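Local coordinates for protein formate-dependent phosphoribosylglycinamide formyltransferase (Mycobacterium tuberculosis H37Rv, PDB 6KHR) that is an enzyme of the ATP-grasp superfamily that assembles as two copies of the chain, at residues I43-L48 and L328-I333; V231-P236 and G285-F290; S320-V325 and A337-M342. All blocks are in the same frame, centred on the assembly; numbering follows the deposited sequence.

Helix 325-334 connects the three contacts. In contact 1 it forms one side and packs on helix 36-47, which flanks the N-terminal parallel sheet. One of its faces lies on the strand pair of contact 2, and contact 3 ties the loop before it to the loop after it. The centres are about 13 Å apart for contacts 1 and 2, about 12 Å for contacts 1 and 3, and about 14 Å for contacts 2 and 3. Val231 CG1 of contact 2 lies 3.6 Å from Val338 CG2 of contact 3. Arg331 and Arg322, one each from contacts 1 and 3, turn to neighbouring residues of the second subunit, Asp381 and Ser380, at the dimer interface.

Contact 1. Residues I43-L48 and L328-I333; sequences IALQGL and LQARAI
Ala330 sets its methyl group among Ala44, Leu45 and Leu48, making a helix-helix packing contact between helix 36-47 of the Rossmann-like N-terminal unit and helix 325-334. The segment axes come within 8.7 Å and cross at -55°. The small residues on both sides at the centre are consistent with this approach, Ala44 CB lying 3.6 Å from Ala330 CB. Leu41, one turn before Ala44 and Leu45, also touches Ala330.

Leu45 reaches the contact by its branch end more than by its CB direction. Its CG stands beside the backbone N, chi1 -77°, which swings CD2 over Ala330, 3.8 Å from Ala330 CB and equally near the carbonyl oxygen Ala330 O. The other methyl, CD1, goes toward the next turn and lies 4.4 Å from Ile333 CD1, a looser touch. Ile333 also rests on Phe92 and Val94 of strand 92-95, and both it and Leu45 touch Val29 of strand 28-32, so this flank of the contact runs into the parallel sheet.

On the opposite flank Leu48, just past the end of its helix, brings in CD1, which is 4.0 Å from Ala330 CB. No hydrogen bond joins the segments; the contact is held mainly by apolar packing. The polar end of Arg331 is held across the dimer interface, where NH2 forms a salt bridge with Asp381 of the second subunit and a hydrogen bond with Ser380 O of that subunit. Its chain runs extended from CG to NE, and the aliphatic root crosses Leu48 at about a right angle, Arg331 CG lying 4.0 Å from Leu48 CD1.

Contact 2. Residues V231-P236 and G285-F290; sequences VCSQGP and GGRGVF
Cys232 and Gly288 exchange two backbone hydrogen bonds and form the hydrogen-bonded pair at this end of an antiparallel strand pair, part of the large antiparallel sheet of the ATP-grasp domain. Cys232 N donates to Gly288 O at 2.8 Å, while Gly288 N returns a bond to Cys232 O at 3.0 Å. Val231 and Val289 make up the adjacent non-hydrogen-bonded pair and meet loosely, with Val231 CG2 4.3 Å from Val289 CG2.

Cys232 O has a second neighbour in Arg287, whose side chain passes close by and whose CA makes a CH-O contact, Arg287 CA to Cys232 O 3.5 Å. The arginine bends at chi3, and its guanidinium turns toward the C-terminal end of helix 325-334: NE donates to Ala332 O and NH2 to Ile333 O, so two carbonyls there have a charged donor. Ser233 OG is likewise satisfied by Leu336 O, just beyond that helix. Gln234 comes in at the guanidinium edge, its amide plane steeply turned against it, and touches the chain with NE2 3.6 Å from Arg287 CD.

On the face that carries Cys232, the sulfur lies obliquely to the Phe290 ring, with Cys232 SG 4.4 Å from Phe290 CE1, a cysteine sulfur-aromatic contact. Gly285 and Gly286, both with positive phi, lead the chain out of helix 267-284 into the strand.

Strand 224-235 is paired on its other edge with strand 238-252, through backbone bonds of Val231 with Glu242 and of Ser233 with Leu240. Helix 267-284 covers the Cys232 and Phe290 face, through Val281 and Leu284, whereas Val231 and Val289 look to helix 325-334, where they touch Leu328, Val325 and Gln329.

Contact 3. Residues S320-V325 and A337-M342; sequences SQRLSV and AVDTLM
Different chi1 settings bring Arg322 and Asp339 together. The arginine has CG trans to its own amide nitrogen, chi1 -162°, and then folds at chi3, 79°, bringing NE and NH2 round to the carboxylate. Asp339 places CG between the backbone N and the carbonyl carbon, chi1 66°, which lifts its oxygens toward the arginine. The groups form a salt bridge, although its component hydrogen bonds are weak and the very short separation of Arg322 NH2 from Asp339 OD2 is doubtful; Arg322 NE reaches both oxygens, meeting Asp339 OD1 at 3.2 Å. Leu323 CD2 sits over the rim of one guanidinium face, and Leu341 runs alongside the arginine chain, with Leu341 CD1 4.0 Å from Arg322 CD. The remaining nitrogen, NH1, bonds to Ser380 O of the second subunit.

The backbones meet at a single bridge between Gln321 and Met342. Next to it Arg322 N donates to Leu341 O at 3.0 Å. Water 2 accepts from Leu323 N and lies within bonding distance of Leu341 O. Water 1 lies between Gln321 OE1 and Thr340 O and probably bridges them, though its short distances are doubtful. That glutamine oxygen is held too by Gln261 NE2.

Asp339 OD1 has a second task, accepting from Leu341 N at 3.2 Å. This is an Asx turn, which ties the salt-bridging carboxylate to its own backbone. Together with the isolated bridge, it belongs to a pair of irregular loops clasped across the two ends of helix 325-334, with Ser324 as that helix's N-cap.

Contact 1. Residues I43-L48 and L328-I333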
# COMPACT_ATOMS: atom_id res chain seq x y z
N ILE A 43 -0.44 -5.17 -7.01
CA ILE A 43 -1.40 -5.24 -5.91
C ILE A 43 -2.46 -4.17 -6.11
O ILE A 43 -3.66 -4.45 -6.09
CB ILE A 43 -0.67 -5.09 -4.56
CG1 ILE A 43 0.13 -6.34 -4.23
CG2 ILE A 43 -1.64 -4.71 -3.45
CD1 ILE A 43 1.15 -6.12 -3.12
N ALA A 44 -2.02 -2.93 -6.34
CA ALA A 44 -2.96 -1.82 -6.51
C ALA A 44 -3.98 -2.15 -7.59
O ALA A 44 -5.19 -2.03 -7.36
CB ALA A 44 -2.21 -0.54 -6.84
N LEU A 45 -3.51 -2.60 -8.76
CA LEU A 45 -4.42 -2.89 -9.87
C LEU A 45 -5.39 -4.01 -9.54
O LEU A 45 -6.48 -4.09 -10.12
CB LEU A 45 -3.62 -3.27 -11.11
CG LEU A 45 -2.96 -2.14 -11.88
CD1 LEU A 45 -1.94 -2.72 -12.83
CD2 LEU A 45 -4.02 -1.38 -12.61
N GLN A 46 -4.99 -4.91 -8.62
CA GLN A 46 -5.85 -6.04 -8.29
C GLN A 46 -6.92 -5.64 -7.30
O GLN A 46 -8.03 -6.19 -7.33
CB GLN A 46 -5.03 -7.20 -7.77
CG GLN A 46 -4.32 -7.98 -8.87
CD GLN A 46 -3.31 -8.95 -8.32
OE1 GLN A 46 -3.04 -8.95 -7.12
NE2 GLN A 46 -2.73 -9.79 -9.18
N GLY A 47 -6.63 -4.65 -6.45
CA GLY A 47 -7.66 -4.09 -5.59
C GLY A 47 -8.77 -3.41 -6.38
O GLY A 47 -9.93 -3.39 -5.95
N LEU A 48 -8.44 -2.85 -7.54
CA LEU A 48 -9.43 -2.18 -8.37
C LEU A 48 -10.12 -3.15 -9.31
O LEU A 48 -10.93 -2.71 -10.13
CB LEU A 48 -8.79 -1.05 -9.17
CG LEU A 48 -8.16 0.15 -8.48
CD1 LEU A 48 -7.33 1.02 -9.47
CD2 LEU A 48 -9.21 1.00 -7.81
N LEU A 328 -1.80 5.71 -7.53
CA LEU A 328 -2.06 6.68 -8.60
C LEU A 328 -1.83 6.06 -9.98
O LEU A 328 -2.64 6.25 -10.90
CB LEU A 328 -1.21 7.93 -8.40
CG LEU A 328 -1.43 8.77 -7.14
CD1 LEU A 328 -0.30 9.79 -7.01
CD2 LEU A 328 -2.80 9.48 -7.15
N GLN A 329 -0.74 5.31 -10.15
CA GLN A 329 -0.52 4.75 -11.48
C GLN A 329 -1.46 3.59 -11.79
O GLN A 329 -1.78 3.36 -12.96
CB GLN A 329 0.94 4.36 -11.69
CG GLN A 329 1.51 3.48 -10.63
CD GLN A 329 2.99 3.23 -10.85
OE1 GLN A 329 3.60 2.43 -10.14
NE2 GLN A 329 3.57 3.92 -11.82
N ALA A 330 -1.96 2.88 -10.78
CA ALA A 330 -3.04 1.95 -11.06
C ALA A 330 -4.27 2.70 -11.57
O ALA A 330 -4.87 2.30 -12.58
CB ALA A 330 -3.38 1.11 -9.83
N ARG A 331 -4.64 3.81 -10.92
CA ARG A 331 -5.82 4.55 -11.38
C ARG A 331 -5.60 5.21 -12.74
O ARG A 331 -6.52 5.22 -13.58
CB ARG A 331 -6.24 5.59 -10.34
CG ARG A 331 -6.67 4.97 -9.03
CD ARG A 331 -7.34 5.99 -8.12
NE ARG A 331 -7.69 5.42 -6.82
CZ ARG A 331 -8.58 5.94 -5.98
NH1 ARG A 331 -9.22 7.07 -6.29
NH2 ARG A 331 -8.83 5.35 -4.82
N ALA A 332 -4.38 5.72 -13.00
CA ALA A 332 -4.08 6.37 -14.28
C ALA A 332 -4.14 5.39 -15.44
O ALA A 332 -4.69 5.69 -16.50
CB ALA A 332 -2.71 7.04 -14.23
N ILE A 333 -3.54 4.20 -15.27
CA ILE A 333 -3.58 3.16 -16.29
C ILE A 333 -5.02 2.89 -16.70
O ILE A 333 -5.34 2.75 -17.89
CB ILE A 333 -2.91 1.88 -15.78
CG1 ILE A 333 -1.40 2.02 -15.76
CG2 ILE A 333 -3.34 0.66 -16.60
CD1 ILE A 333 -0.77 0.98 -14.93

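Contact 2. Residues V231-P236 and G285-F290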
# COMPACT_ATOMS: atom_id res chain seq x y z
N VAL A 231 0.53 13.39 -12.48
CA VAL A 231 -0.43 12.33 -12.73
C VAL A 231 -1.38 12.83 -13.80
O VAL A 231 -1.98 13.90 -13.65
CB VAL A 231 -1.23 11.97 -11.47
CG1 VAL A 231 -2.26 10.86 -11.78
CG2 VAL A 231 -0.30 11.62 -10.30
N CYS A 232 -1.53 12.04 -14.86
CA CYS A 232 -2.47 12.33 -15.94
C CYS A 232 -3.44 11.17 -16.04
O CYS A 232 -3.05 10.04 -16.35
CB CYS A 232 -1.73 12.55 -17.25
SG CYS A 232 -0.51 13.83 -17.07
N SER A 233 -4.72 11.44 -15.76
CA SER A 233 -5.73 10.42 -15.92
C SER A 233 -6.98 11.06 -16.50
O SER A 233 -6.98 12.22 -16.93
CB SER A 233 -6.02 9.70 -14.60
OG SER A 233 -6.90 8.61 -14.83
N GLN A 234 -8.04 10.28 -16.53
CA GLN A 234 -9.37 10.79 -16.81
C GLN A 234 -10.14 10.79 -15.49
O GLN A 234 -9.96 9.90 -14.65
CB GLN A 234 -10.07 9.94 -17.88
CG GLN A 234 -10.26 10.65 -19.25
CD GLN A 234 -8.99 10.72 -20.11
OE1 GLN A 234 -8.41 11.79 -20.30
NE2 GLN A 234 -8.58 9.58 -20.65
N GLY A 235 -10.94 11.83 -15.29
CA GLY A 235 -11.87 11.84 -14.18
C GLY A 235 -13.24 11.45 -14.68
O GLY A 235 -13.40 11.04 -15.84
N PRO A 236 -14.26 11.56 -13.83
CA PRO A 236 -15.64 11.41 -14.33
C PRO A 236 -16.06 12.53 -15.27
O PRO A 236 -17.17 12.47 -15.81
CB PRO A 236 -16.48 11.41 -13.04
CG PRO A 236 -15.64 12.14 -12.05
CD PRO A 236 -14.22 11.78 -12.38
N GLY A 285 2.45 13.57 -23.55
CA GLY A 285 1.07 13.18 -23.79
C GLY A 285 0.75 11.79 -23.24
O GLY A 285 1.59 11.06 -22.73
N GLY A 286 -0.53 11.44 -23.34
CA GLY A 286 -1.00 10.16 -22.87
C GLY A 286 -1.24 10.16 -21.37
O GLY A 286 -0.83 11.05 -20.63
N ARG A 287 -1.91 9.11 -20.93
CA ARG A 287 -2.13 8.91 -19.51
C ARG A 287 -0.88 8.34 -18.84
O ARG A 287 -0.06 7.68 -19.47
CB ARG A 287 -3.32 7.97 -19.30
CG ARG A 287 -4.56 8.67 -18.77
CD ARG A 287 -5.81 7.89 -19.05
NE ARG A 287 -5.58 6.45 -19.06
CZ ARG A 287 -6.22 5.60 -19.85
NH1 ARG A 287 -7.12 6.04 -20.71
NH2 ARG A 287 -5.95 4.30 -19.78
N GLY A 288 -0.72 8.62 -17.56
CA GLY A 288 0.39 8.03 -16.84
C GLY A 288 0.76 8.82 -15.60
O GLY A 288 0.14 9.82 -15.25
N VAL A 289 1.79 8.31 -14.93
CA VAL A 289 2.38 8.97 -13.78
C VAL A 289 3.81 9.29 -14.16
O VAL A 289 4.58 8.39 -14.53
CB VAL A 289 2.33 8.10 -12.52
CG1 VAL A 289 3.07 8.77 -11.44
CG2 VAL A 289 0.92 7.92 -12.08
N PHE A 290 4.17 10.56 -14.09
CA PHE A 290 5.47 11.00 -14.54
C PHE A 290 6.23 11.57 -13.35
O PHE A 290 5.65 12.29 -12.53
CB PHE A 290 5.35 12.05 -15.66
CG PHE A 290 4.66 11.54 -16.90
CD1 PHE A 290 3.28 11.35 -16.92
CD2 PHE A 290 5.38 11.27 -18.05
CE1 PHE A 290 2.64 10.89 -18.05
CE2 PHE A 290 4.75 10.80 -19.20
CZ PHE A 290 3.38 10.61 -19.19

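Contact 3. Residues S320-V325 and A337-M342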
# COMPACT_ATOMS: atom_id res chain seq x y z
N SER A 320 3.05 8.80 2.94
CA SER A 320 2.80 10.23 3.13
C SER A 320 1.61 10.76 2.36
O SER A 320 1.12 11.85 2.68
CB SER A 320 4.04 11.04 2.75
OG SER A 320 4.58 10.57 1.53
N GLN A 321 1.11 10.03 1.37
CA GLN A 321 -0.04 10.47 0.59
C GLN A 321 -1.21 9.53 0.82
O GLN A 321 -1.01 8.34 1.05
CB GLN A 321 0.25 10.50 -0.92
CG GLN A 321 1.48 11.28 -1.31
CD GLN A 321 1.47 11.69 -2.76
OE1 GLN A 321 1.68 12.85 -3.07
NE2 GLN A 321 1.21 10.74 -3.66
N ARG A 322 -2.43 10.08 0.73
CA ARG A 322 -3.63 9.24 0.67
C ARG A 322 -3.47 8.12 -0.36
O ARG A 322 -3.70 6.95 -0.06
CB ARG A 322 -4.85 10.11 0.36
CG ARG A 322 -6.18 9.46 0.68
CD ARG A 322 -7.37 10.32 0.23
NE ARG A 322 -7.59 10.20 -1.22
CZ ARG A 322 -8.42 9.33 -1.81
NH1 ARG A 322 -9.12 8.46 -1.12
NH2 ARG A 322 -8.53 9.33 -3.12
N LEU A 323 -3.09 8.47 -1.58
CA LEU A 323 -2.87 7.49 -2.66
C LEU A 323 -1.38 7.45 -3.00
O LEU A 323 -0.79 8.48 -3.36
CB LEU A 323 -3.69 7.85 -3.90
CG LEU A 323 -5.20 8.02 -3.64
CD1 LEU A 323 -5.98 8.31 -4.91
CD2 LEU A 323 -5.74 6.77 -3.00
N SER A 324 -0.77 6.28 -2.87
CA SER A 324 0.65 6.17 -3.17
C SER A 324 0.88 6.27 -4.67
O SER A 324 -0.05 6.13 -5.48
CB SER A 324 1.21 4.85 -2.64
OG SER A 324 0.65 3.75 -3.34
N VAL A 325 2.14 6.50 -5.04
CA VAL A 325 2.48 6.64 -6.45
C VAL A 325 2.01 5.42 -7.22
O VAL A 325 1.67 5.52 -8.40
CB VAL A 325 3.99 6.88 -6.62
CG1 VAL A 325 4.80 5.68 -6.10
CG2 VAL A 325 4.33 7.21 -8.08
N ALA A 337 -10.43 8.53 -11.70
CA ALA A 337 -10.14 9.78 -11.00
C ALA A 337 -9.06 9.61 -9.95
O ALA A 337 -8.88 8.53 -9.36
CB ALA A 337 -11.41 10.31 -10.34
N VAL A 338 -8.31 10.69 -9.72
CA VAL A 338 -7.26 10.71 -8.71
C VAL A 338 -7.29 12.03 -7.97
O VAL A 338 -7.88 13.01 -8.41
CB VAL A 338 -5.85 10.48 -9.31
CG1 VAL A 338 -5.70 9.07 -9.85
CG2 VAL A 338 -5.55 11.51 -10.38
N ASP A 339 -6.65 12.04 -6.81
CA ASP A 339 -6.31 13.25 -6.08
C ASP A 339 -4.88 13.07 -5.59
O ASP A 339 -4.32 11.98 -5.66
CB ASP A 339 -7.27 13.53 -4.92
CG ASP A 339 -7.21 12.47 -3.79
OD1 ASP A 339 -6.14 12.30 -3.17
OD2 ASP A 339 -8.25 11.82 -3.51
N THR A 340 -4.30 14.15 -5.06
CA THR A 340 -2.93 14.14 -4.59
C THR A 340 -2.84 14.61 -3.13
O THR A 340 -1.80 15.11 -2.70
CB THR A 340 -2.03 14.99 -5.49
OG1 THR A 340 -2.54 16.33 -5.62
CG2 THR A 340 -1.90 14.35 -6.87
N LEU A 341 -3.89 14.37 -2.35
CA LEU A 341 -3.89 14.72 -0.93
C LEU A 341 -2.77 14.02 -0.17
O LEU A 341 -2.50 12.84 -0.38
CB LEU A 341 -5.23 14.36 -0.30
CG LEU A 341 -6.49 14.85 -1.04
CD1 LEU A 341 -7.75 14.20 -0.47
CD2 LEU A 341 -6.59 16.37 -0.97
N MET A 342 -2.16 14.76 0.75
CA MET A 342 -1.14 14.24 1.66
C MET A 342 -1.73 13.83 3.01
O MET A 342 -2.54 14.56 3.59
CB MET A 342 -0.04 15.28 1.89
CG MET A 342 0.81 15.50 0.67
SD MET A 342 2.43 16.14 1.04
CE MET A 342 3.08 14.94 2.22
O HOH W 1 0.75 15.06 -2.73
O HOH W 2 -2.79 11.17 -2.68